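Esterase/lipase (Uncultured bacterium, PDB 3K6K) probably hydrolyses carboxylic ester bonds, as a bacterial homologue of hormone-sensitive lipase with the alpha/beta hydrolase fold. Local coordinates at residues E50-A55 / G287-A292; V182-F187 / K298-W303; H281-Y286 / D294-E299. All coordinates share one frame; numbering follows the deposited sequence.

Contact 1 of 3, residues E50-A55 / G287-A292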
loop_
_atom_site.group_PDB
_atom_site.type_symbol
_atom_site.label_atom_id
_atom_site.label_comp_id
_atom_site.label_asym_id
_atom_site.label_seq_id
_atom_site.Cartn_x
_atom_site.Cartn_y
_atom_site.Cartn_z
ATOM N N GLU A 50 -4.743 7.537 -30.683
ATOM C CA GLU A 50 -5.451 6.681 -31.660
ATOM C C GLU A 50 -4.643 5.464 -32.113
ATOM O O GLU A 50 -5.222 4.452 -32.482
ATOM C CB GLU A 50 -5.881 7.482 -32.887
ATOM C CG GLU A 50 -7.380 7.559 -33.097
ATOM C CD GLU A 50 -7.871 9.021 -33.289
ATOM O OE1 GLU A 50 -7.491 9.628 -34.326
ATOM O OE2 GLU A 50 -8.624 9.552 -32.399
ATOM N N ARG A 51 -3.313 5.578 -32.084
ATOM C CA ARG A 51 -2.382 4.484 -32.446
ATOM C C ARG A 51 -2.342 3.249 -31.518
ATOM O O ARG A 51 -1.907 2.182 -31.943
ATOM C CB ARG A 51 -0.934 5.009 -32.569
ATOM C CG ARG A 51 -0.422 5.328 -33.992
ATOM C CD ARG A 51 -0.779 6.750 -34.485
ATOM N NE ARG A 51 -1.987 6.816 -35.349
ATOM C CZ ARG A 51 -2.006 7.236 -36.625
ATOM N NH1 ARG A 51 -0.873 7.630 -37.212
ATOM N NH2 ARG A 51 -3.158 7.280 -37.313
ATOM N N PHE A 52 -2.731 3.392 -30.256
ATOM C CA PHE A 52 -2.626 2.291 -29.308
ATOM C C PHE A 52 -3.813 1.369 -29.438
ATOM O O PHE A 52 -4.929 1.834 -29.706
ATOM C CB PHE A 52 -2.559 2.825 -27.891
ATOM C CG PHE A 52 -1.237 3.419 -27.530
ATOM C CD1 PHE A 52 -0.438 2.820 -26.558
ATOM C CD2 PHE A 52 -0.776 4.573 -28.152
ATOM C CE1 PHE A 52 0.794 3.384 -26.210
ATOM C CE2 PHE A 52 0.461 5.133 -27.804
ATOM C CZ PHE A 52 1.238 4.542 -26.838
ATOM N N PRO A 53 -3.599 0.059 -29.242
ATOM C CA PRO A 53 -4.699 -0.884 -29.453
ATOM C C PRO A 53 -5.766 -0.762 -28.361
ATOM O O PRO A 53 -5.486 -0.208 -27.300
ATOM C CB PRO A 53 -4.000 -2.241 -29.455
ATOM C CG PRO A 53 -2.868 -2.062 -28.502
ATOM C CD PRO A 53 -2.375 -0.627 -28.777
ATOM N N ARG A 54 -6.978 -1.222 -28.678
ATOM C CA ARG A 54 -8.170 -1.151 -27.830
ATOM C C ARG A 54 -8.731 -2.582 -27.666
ATOM O O ARG A 54 -8.564 -3.412 -28.537
ATOM C CB ARG A 54 -9.214 -0.230 -28.466
ATOM C CG ARG A 54 -8.703 1.165 -28.686
ATOM C CD ARG A 54 -9.622 1.918 -29.567
ATOM N NE ARG A 54 -9.167 3.276 -29.918
ATOM C CZ ARG A 54 -9.914 4.140 -30.620
ATOM N NH1 ARG A 54 -11.137 3.782 -31.045
ATOM N NH2 ARG A 54 -9.456 5.354 -30.897
ATOM N N ALA A 55 -9.359 -2.916 -26.553
ATOM C CA ALA A 55 -9.672 -4.327 -26.391
ATOM C C ALA A 55 -10.673 -4.802 -27.471
ATOM O O ALA A 55 -11.630 -4.094 -27.819
ATOM C CB ALA A 55 -10.139 -4.638 -24.970
ATOM N N GLY A 287 0.703 -1.462 -21.830
ATOM C CA GLY A 287 0.653 -2.922 -22.007
ATOM C C GLY A 287 1.372 -3.304 -23.278
ATOM O O GLY A 287 2.139 -4.256 -23.300
ATOM N N LYS A 288 1.189 -2.524 -24.339
ATOM C CA LYS A 288 1.860 -2.831 -25.582
ATOM C C LYS A 288 3.382 -3.048 -25.430
ATOM O O LYS A 288 3.922 -3.942 -26.094
ATOM C CB LYS A 288 1.535 -1.754 -26.606
ATOM C CG LYS A 288 2.379 -1.776 -27.861
ATOM C CD LYS A 288 1.825 -0.737 -28.856
ATOM C CE LYS A 288 2.161 -1.038 -30.321
ATOM N NZ LYS A 288 1.998 0.201 -31.165
ATOM N N PHE A 289 4.011 -2.258 -24.540
ATOM C CA PHE A 289 5.475 -2.179 -24.291
ATOM C C PHE A 289 5.963 -2.857 -23.025
ATOM O O PHE A 289 6.948 -3.593 -23.073
ATOM C CB PHE A 289 5.950 -0.715 -24.296
ATOM C CG PHE A 289 5.566 0.011 -25.565
ATOM C CD1 PHE A 289 4.558 0.969 -25.550
ATOM C CD2 PHE A 289 6.108 -0.390 -26.798
ATOM C CE1 PHE A 289 4.174 1.615 -26.733
ATOM C CE2 PHE A 289 5.684 0.223 -28.008
ATOM C CZ PHE A 289 4.746 1.242 -27.966
ATOM N N VAL A 290 5.333 -2.615 -21.877
ATOM C CA VAL A 290 5.839 -3.285 -20.690
ATOM C C VAL A 290 4.817 -4.279 -20.118
ATOM O O VAL A 290 3.615 -4.043 -20.132
ATOM C CB VAL A 290 6.361 -2.296 -19.641
ATOM C CG1 VAL A 290 7.615 -1.647 -20.127
ATOM C CG2 VAL A 290 5.290 -1.217 -19.317
ATOM N N ASN A 291 5.316 -5.388 -19.623
ATOM C CA ASN A 291 4.491 -6.489 -19.113
ATOM C C ASN A 291 3.707 -6.134 -17.838
ATOM O O ASN A 291 2.529 -6.507 -17.725
ATOM C CB ASN A 291 5.357 -7.716 -18.875
ATOM C CG ASN A 291 4.527 -8.950 -18.513
ATOM O OD1 ASN A 291 4.772 -9.549 -17.434
ATOM N ND2 ASN A 291 3.511 -9.335 -19.392
ATOM N N ALA A 292 4.324 -5.364 -16.939
ATOM C CA ALA A 292 3.652 -4.943 -15.673
ATOM C C ALA A 292 2.310 -4.208 -15.801
ATOM O O ALA A 292 1.480 -4.179 -14.871
ATOM C CB ALA A 292 4.638 -4.109 -14.775
#
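F52 and F289 touch through their rings, and their side chains cross at about a right angle. The closest pair is F52 CE1 and F289 CE1, at 3.9 Å. F52 arrives at the rim of the F289 ring, near its plane. K288 CG lies over the centre of one face of F289, 3.7 Å above the plane. F21 also meets the F289 ring, with the two planes about 20° apart. K288 runs out nearly straight, with CG anti to the backbone N (chi1 168°). This carries its aliphatic chain along P53, where K288 CD is 4.2 Å from P53 CD. The ammonium then sits above the F52 ring: K288 NZ is 5.8 Å from the ring centroid and 8° off the normal. That is long for a cation-pi contact and gives at most a weak attraction. The contact joins the loop after helix 38-49 to the turn leading into helix 291-305, at the protein surface. F52 also rests on V101 of helix 96-110 and on Y286. No hydrogen bond or salt bridge links the two segments, so the join depends on modest apolar contact and has little directional hold.

Contact 2 of 3, residues V182-F187 / K298-W303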
loop_
_atom_site.group_PDB
_atom_site.type_symbol
_atom_site.label_atom_id
_atom_site.label_comp_id
_atom_site.label_asym_id
_atom_site.label_seq_id
_atom_site.Cartn_x
_atom_site.Cartn_y
_atom_site.Cartn_z
ATOM N N VAL A 182 -10.956 3.011 -7.406
ATOM C CA VAL A 182 -9.612 2.716 -7.960
ATOM C C VAL A 182 -8.854 3.938 -8.485
ATOM O O VAL A 182 -9.407 4.771 -9.213
ATOM C CB VAL A 182 -9.660 1.676 -9.031
ATOM C CG1 VAL A 182 -8.237 1.266 -9.441
ATOM C CG2 VAL A 182 -10.424 0.439 -8.524
ATOM N N MET A 183 -7.570 4.054 -8.152
ATOM C CA MET A 183 -6.757 5.209 -8.577
ATOM C C MET A 183 -5.366 4.815 -9.113
ATOM O O MET A 183 -4.598 4.137 -8.456
ATOM C CB MET A 183 -6.610 6.254 -7.444
ATOM C CG MET A 183 -7.936 6.845 -6.965
ATOM S SD MET A 183 -7.678 7.783 -5.445
ATOM C CE MET A 183 -8.026 6.529 -4.225
ATOM N N LEU A 184 -5.045 5.261 -10.318
ATOM C CA LEU A 184 -3.816 4.874 -10.997
ATOM C C LEU A 184 -2.941 6.136 -10.929
ATOM O O LEU A 184 -3.308 7.152 -11.544
ATOM C CB LEU A 184 -4.198 4.493 -12.446
ATOM C CG LEU A 184 -4.608 3.070 -12.829
ATOM C CD1 LEU A 184 -5.065 2.180 -11.655
ATOM C CD2 LEU A 184 -5.536 2.914 -14.064
ATOM N N SER A 185 -1.854 6.129 -10.130
ATOM C CA SER A 185 -0.950 7.275 -9.988
ATOM C C SER A 185 -1.710 8.579 -9.698
ATOM O O SER A 185 -1.509 9.591 -10.411
ATOM C CB SER A 185 -0.151 7.509 -11.283
ATOM O OG SER A 185 0.741 6.421 -11.606
ATOM N N PRO A 186 -2.551 8.594 -8.636
ATOM C CA PRO A 186 -3.410 9.744 -8.416
ATOM C C PRO A 186 -2.666 11.071 -8.168
ATOM O O PRO A 186 -1.625 11.096 -7.496
ATOM C CB PRO A 186 -4.259 9.326 -7.199
ATOM C CG PRO A 186 -3.553 8.252 -6.575
ATOM C CD PRO A 186 -2.665 7.599 -7.558
ATOM N N PHE A 187 -3.175 12.153 -8.748
ATOM C CA PHE A 187 -2.607 13.515 -8.542
ATOM C C PHE A 187 -3.475 14.159 -7.478
ATOM O O PHE A 187 -4.616 14.520 -7.743
ATOM C CB PHE A 187 -2.671 14.299 -9.857
ATOM C CG PHE A 187 -2.020 15.688 -9.810
ATOM C CD1 PHE A 187 -2.366 16.639 -10.750
ATOM C CD2 PHE A 187 -1.022 16.004 -8.870
ATOM C CE1 PHE A 187 -1.796 17.873 -10.742
ATOM C CE2 PHE A 187 -0.418 17.216 -8.880
ATOM C CZ PHE A 187 -0.793 18.165 -9.829
ATOM N N LYS A 298 -4.844 -6.641 -14.649
ATOM C CA LYS A 298 -5.414 -7.906 -14.290
ATOM C C LYS A 298 -5.820 -7.843 -12.825
ATOM O O LYS A 298 -6.963 -8.177 -12.497
ATOM C CB LYS A 298 -4.403 -9.032 -14.531
ATOM C CG LYS A 298 -5.030 -10.451 -14.704
ATOM C CD LYS A 298 -5.452 -10.778 -16.208
ATOM C CE LYS A 298 -4.340 -11.416 -17.082
ATOM N NZ LYS A 298 -3.346 -10.442 -17.673
ATOM N N GLU A 299 -4.905 -7.375 -11.969
ATOM C CA GLU A 299 -5.171 -7.278 -10.547
ATOM C C GLU A 299 -6.290 -6.295 -10.182
ATOM O O GLU A 299 -7.114 -6.608 -9.294
ATOM C CB GLU A 299 -3.903 -6.933 -9.770
ATOM C CG GLU A 299 -2.888 -8.003 -9.854
ATOM C CD GLU A 299 -1.605 -7.696 -9.113
ATOM O OE1 GLU A 299 -0.721 -8.578 -9.185
ATOM O OE2 GLU A 299 -1.475 -6.618 -8.468
ATOM N N ILE A 300 -6.303 -5.131 -10.859
ATOM C CA ILE A 300 -7.304 -4.105 -10.643
ATOM C C ILE A 300 -8.665 -4.673 -10.921
ATOM O O ILE A 300 -9.623 -4.400 -10.178
ATOM C CB ILE A 300 -7.122 -2.884 -11.557
ATOM C CG1 ILE A 300 -5.964 -1.968 -11.096
ATOM C CG2 ILE A 300 -8.412 -2.045 -11.593
ATOM C CD1 ILE A 300 -5.383 -1.187 -12.239
ATOM N N CYS A 301 -8.747 -5.463 -11.995
ATOM C CA CYS A 301 -10.022 -6.044 -12.400
ATOM C C CYS A 301 -10.444 -7.102 -11.395
ATOM O O CYS A 301 -11.602 -7.146 -11.011
ATOM C CB CYS A 301 -10.007 -6.559 -13.857
ATOM S SG CYS A 301 -10.037 -5.156 -15.062
ATOM N N HIS A 302 -9.512 -7.925 -10.955
ATOM C CA HIS A 302 -9.832 -8.880 -9.927
ATOM C C HIS A 302 -10.416 -8.121 -8.703
ATOM O O HIS A 302 -11.454 -8.513 -8.121
ATOM C CB HIS A 302 -8.582 -9.682 -9.549
ATOM C CG HIS A 302 -8.875 -10.944 -8.795
ATOM N ND1 HIS A 302 -9.199 -12.133 -9.426
ATOM C CD2 HIS A 302 -8.886 -11.214 -7.461
ATOM C CE1 HIS A 302 -9.394 -13.079 -8.518
ATOM N NE2 HIS A 302 -9.221 -12.546 -7.319
ATOM N N TRP A 303 -9.755 -7.033 -8.320
ATOM C CA TRP A 303 -10.205 -6.251 -7.210
ATOM C C TRP A 303 -11.605 -5.780 -7.493
ATOM O O TRP A 303 -12.503 -5.915 -6.651
ATOM C CB TRP A 303 -9.323 -5.059 -7.023
ATOM C CG TRP A 303 -9.494 -4.378 -5.706
ATOM C CD1 TRP A 303 -8.850 -4.693 -4.493
ATOM C CD2 TRP A 303 -10.275 -3.217 -5.444
ATOM N NE1 TRP A 303 -9.252 -3.803 -3.515
ATOM C CE2 TRP A 303 -10.113 -2.891 -4.074
ATOM C CE3 TRP A 303 -11.088 -2.419 -6.221
ATOM C CZ2 TRP A 303 -10.738 -1.765 -3.495
ATOM C CZ3 TRP A 303 -11.718 -1.348 -5.645
ATOM C CH2 TRP A 303 -11.535 -1.018 -4.291
#
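V182, L184, I300 and W303 make this contact from apolar side chains alone. The tightest pair is L184 with I300. They meet methyl to methyl at their ends, and L184 CD1 comes within 3.4 Å of I300 CD1. This is closer than two methyls normally pack. V182 touches the helix through both of its methyls. V182 CG1 meets I300 CG2 at 4.0 Å, where the two side chains lie at a slant to each other. The other methyl, V182 CG2, is 3.6 Å from W303 CZ3 on the benzo part of the indole. V182 and W303 run alongside each other in opposite senses. W303 has CG anti to the backbone N (chi1 -165°), which lays the indole out toward the strand.

These residues join strand 180-184 of the central sheet to helix 291-305, the last helix of the chain. The strand and helix segments run nearly antiparallel, at 166°, with their axes 10.7 Å apart. A helix layered against a mainly parallel sheet is the basic build of the alpha/beta hydrolase fold. Strands 151-156 and 243-248 flank strand 180-184 and extend the surface under the helix: W303 also rests on I152 and L244, and I300 lies beside H246.

Polar bonds lie at the borders of this layer and go to other parts of the chain. The indole N-H side of W303 is held by E272, through NE1 and OE1, and R307 makes a cation-pi contact with the ring. Beyond the strand end, S185 OG hydrogen-bonds to V282 N and to OE2 of E251, the probable acid of a Ser-His-Glu triad with S157 and H281, so the loop that follows this strand borders the likely active site.

Contact 3 of 3, residues H281-Y286 / D294-E299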
loop_
_atom_site.group_PDB
_atom_site.type_symbol
_atom_site.label_atom_id
_atom_site.label_comp_id
_atom_site.label_asym_id
_atom_site.label_seq_id
_atom_site.Cartn_x
_atom_site.Cartn_y
_atom_site.Cartn_z
ATOM N N HIS A 281 4.684 6.953 -14.741
ATOM C CA HIS A 281 3.374 7.482 -14.476
ATOM C C HIS A 281 2.322 6.768 -15.300
ATOM O O HIS A 281 2.505 6.608 -16.503
ATOM C CB HIS A 281 3.404 8.938 -14.878
ATOM C CG HIS A 281 2.326 9.757 -14.259
ATOM N ND1 HIS A 281 1.988 9.653 -12.927
ATOM C CD2 HIS A 281 1.509 10.703 -14.789
ATOM C CE1 HIS A 281 1.014 10.504 -12.665
ATOM N NE2 HIS A 281 0.706 11.153 -13.771
ATOM N N VAL A 282 1.215 6.394 -14.668
ATOM C CA VAL A 282 0.103 5.678 -15.295
ATOM C C VAL A 282 0.579 4.595 -16.304
ATOM O O VAL A 282 0.159 4.538 -17.450
ATOM C CB VAL A 282 -0.989 6.617 -15.927
ATOM C CG1 VAL A 282 -2.234 5.782 -16.210
ATOM C CG2 VAL A 282 -1.396 7.836 -14.985
ATOM N N PHE A 283 1.414 3.691 -15.836
ATOM C CA PHE A 283 2.032 2.714 -16.713
ATOM C C PHE A 283 1.059 1.775 -17.373
ATOM O O PHE A 283 1.443 1.131 -18.377
ATOM C CB PHE A 283 3.096 1.910 -15.953
ATOM C CG PHE A 283 2.541 0.975 -14.874
ATOM C CD1 PHE A 283 2.304 -0.363 -15.161
ATOM C CD2 PHE A 283 2.332 1.425 -13.585
ATOM C CE1 PHE A 283 1.819 -1.211 -14.183
ATOM C CE2 PHE A 283 1.887 0.593 -12.597
ATOM C CZ PHE A 283 1.592 -0.723 -12.896
ATOM N N GLN A 284 -0.169 1.694 -16.831
ATOM C CA GLN A 284 -1.182 0.809 -17.341
ATOM C C GLN A 284 -1.564 1.202 -18.790
ATOM O O GLN A 284 -2.308 0.462 -19.438
ATOM C CB GLN A 284 -2.453 0.733 -16.404
ATOM C CG GLN A 284 -2.229 0.324 -14.908
ATOM C CD GLN A 284 -1.572 1.465 -14.045
ATOM O OE1 GLN A 284 -1.210 2.549 -14.570
ATOM N NE2 GLN A 284 -1.429 1.215 -12.748
ATOM N N MET A 285 -1.124 2.382 -19.249
ATOM C CA MET A 285 -1.262 2.760 -20.651
ATOM C C MET A 285 -0.388 1.941 -21.638
ATOM O O MET A 285 -0.668 1.913 -22.871
ATOM C CB MET A 285 -0.998 4.267 -20.885
ATOM C CG MET A 285 -1.712 5.173 -19.931
ATOM S SD MET A 285 -3.387 5.743 -20.291
ATOM C CE MET A 285 -3.097 7.103 -21.417
ATOM N N TYR A 286 0.647 1.287 -21.116
ATOM C CA TYR A 286 1.701 0.774 -21.969
ATOM C C TYR A 286 1.818 -0.761 -22.033
ATOM O O TYR A 286 2.905 -1.295 -22.299
ATOM C CB TYR A 286 3.031 1.462 -21.616
ATOM C CG TYR A 286 2.851 2.999 -21.493
ATOM C CD1 TYR A 286 3.041 3.663 -20.282
ATOM C CD2 TYR A 286 2.501 3.769 -22.598
ATOM C CE1 TYR A 286 2.842 5.055 -20.185
ATOM C CE2 TYR A 286 2.335 5.144 -22.526
ATOM C CZ TYR A 286 2.498 5.789 -21.331
ATOM O OH TYR A 286 2.264 7.138 -21.274
ATOM N N ASP A 294 -0.064 -5.045 -18.148
ATOM C CA ASP A 294 -1.100 -6.082 -18.259
ATOM C C ASP A 294 -1.386 -6.671 -16.905
ATOM O O ASP A 294 -2.531 -6.893 -16.633
ATOM C CB ASP A 294 -0.754 -7.254 -19.198
ATOM C CG ASP A 294 -0.110 -6.814 -20.489
ATOM O OD1 ASP A 294 0.813 -7.591 -20.921
ATOM O OD2 ASP A 294 -0.514 -5.721 -21.049
ATOM N N ILE A 295 -0.356 -6.895 -16.077
ATOM C CA ILE A 295 -0.524 -7.488 -14.753
ATOM C C ILE A 295 -1.309 -6.545 -13.826
ATOM O O ILE A 295 -2.165 -6.983 -13.055
ATOM C CB ILE A 295 0.841 -7.856 -14.086
ATOM C CG1 ILE A 295 1.754 -8.634 -15.030
ATOM C CG2 ILE A 295 0.670 -8.732 -12.804
ATOM C CD1 ILE A 295 3.254 -8.862 -14.391
ATOM N N SER A 296 -0.994 -5.248 -13.850
ATOM C CA SER A 296 -1.689 -4.326 -12.968
ATOM C C SER A 296 -3.223 -4.262 -13.308
ATOM O O SER A 296 -4.091 -4.273 -12.436
ATOM C CB SER A 296 -1.074 -2.954 -13.084
ATOM O OG SER A 296 -2.001 -2.040 -12.574
ATOM N N ILE A 297 -3.517 -4.160 -14.592
ATOM C CA ILE A 297 -4.857 -4.244 -15.088
ATOM C C ILE A 297 -5.557 -5.530 -14.615
ATOM O O ILE A 297 -6.714 -5.508 -14.177
ATOM C CB ILE A 297 -4.833 -3.973 -16.620
ATOM C CG1 ILE A 297 -4.620 -2.412 -16.830
ATOM C CG2 ILE A 297 -6.116 -4.329 -17.258
ATOM C CD1 ILE A 297 -4.132 -2.033 -18.230
ATOM N N LYS A 298 -4.844 -6.641 -14.649
ATOM C CA LYS A 298 -5.414 -7.906 -14.290
ATOM C C LYS A 298 -5.820 -7.843 -12.825
ATOM O O LYS A 298 -6.963 -8.177 -12.497
ATOM C CB LYS A 298 -4.403 -9.032 -14.531
ATOM C CG LYS A 298 -5.030 -10.451 -14.704
ATOM C CD LYS A 298 -5.452 -10.778 -16.208
ATOM C CE LYS A 298 -4.340 -11.416 -17.082
ATOM N NZ LYS A 298 -3.346 -10.442 -17.673
ATOM N N GLU A 299 -4.905 -7.375 -11.969
ATOM C CA GLU A 299 -5.171 -7.278 -10.547
ATOM C C GLU A 299 -6.290 -6.295 -10.182
ATOM O O GLU A 299 -7.114 -6.608 -9.294
ATOM C CB GLU A 299 -3.903 -6.933 -9.770
ATOM C CG GLU A 299 -2.888 -8.003 -9.854
ATOM C CD GLU A 299 -1.605 -7.696 -9.113
ATOM O OE1 GLU A 299 -0.721 -8.578 -9.185
ATOM O OE2 GLU A 299 -1.475 -6.618 -8.468
#
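Q284 and F283 close in on S296 and I297 at the buried heart of this contact. F283 CZ is 3.5 Å from S296 CB. F283 takes the crowded position, with CG between the backbone N and the carbonyl carbon (chi1 68°), and this turns the ring to the helix. Q284 bends at chi2 (74°), and its amide carbon CD lies 3.8 Å above the centre of the F283 ring. From there Q284 NE2 gives a weak hydrogen bond to S296 OG, 3.3 Å long and with an N-H...O angle of 150°. S296 OG is also hydrogen-bonded to H246 ND1. I297 packs alongside Q284, with I297 CD1 3.3 Å from Q284 O and 3.7 Å from Q284 CB. With an alanine in place of Q284, S296 OG would probably keep H246 but lose its amide partner, and the face of F283 would lose the group lying on it.

The outer side of the helix is looser. I295 is exposed, and D294 takes little part in the contact but has a long, weak ion pair with K15.

The 3-10 segment begins two residues after H281, the probable histidine of the Ser-His-Glu triad, which bonds to E251. Contact 3 thus packs the histidine loop against the last helix. Its chemistry implies a mostly apolar join, in which one weak bond probably helps to orient the Q284 amide and to satisfy a buried serine hydroxyl.

All three contacts use helix 291-305 or the turn leading into it. Contact 1 is the surface one, while contacts 2 and 3 are buried. Contact 2 lies closest to the centre of the chain, where helix meets sheet, and is purely apolar across its segments. Contact 3 sits one step out, with a weak hydrogen bond added to its apolar packing. Contact 1 relies on two phenylalanine rings and a lysine chain. Contacts 2 and 3 share K298 and E299, and they also meet where L184 CG packs 3.6 Å from Q284 CD. Contacts 1 and 3 touch through F52 and Y286. The centres of contacts 1 and 2 are about 16 Å apart, and the two do not touch.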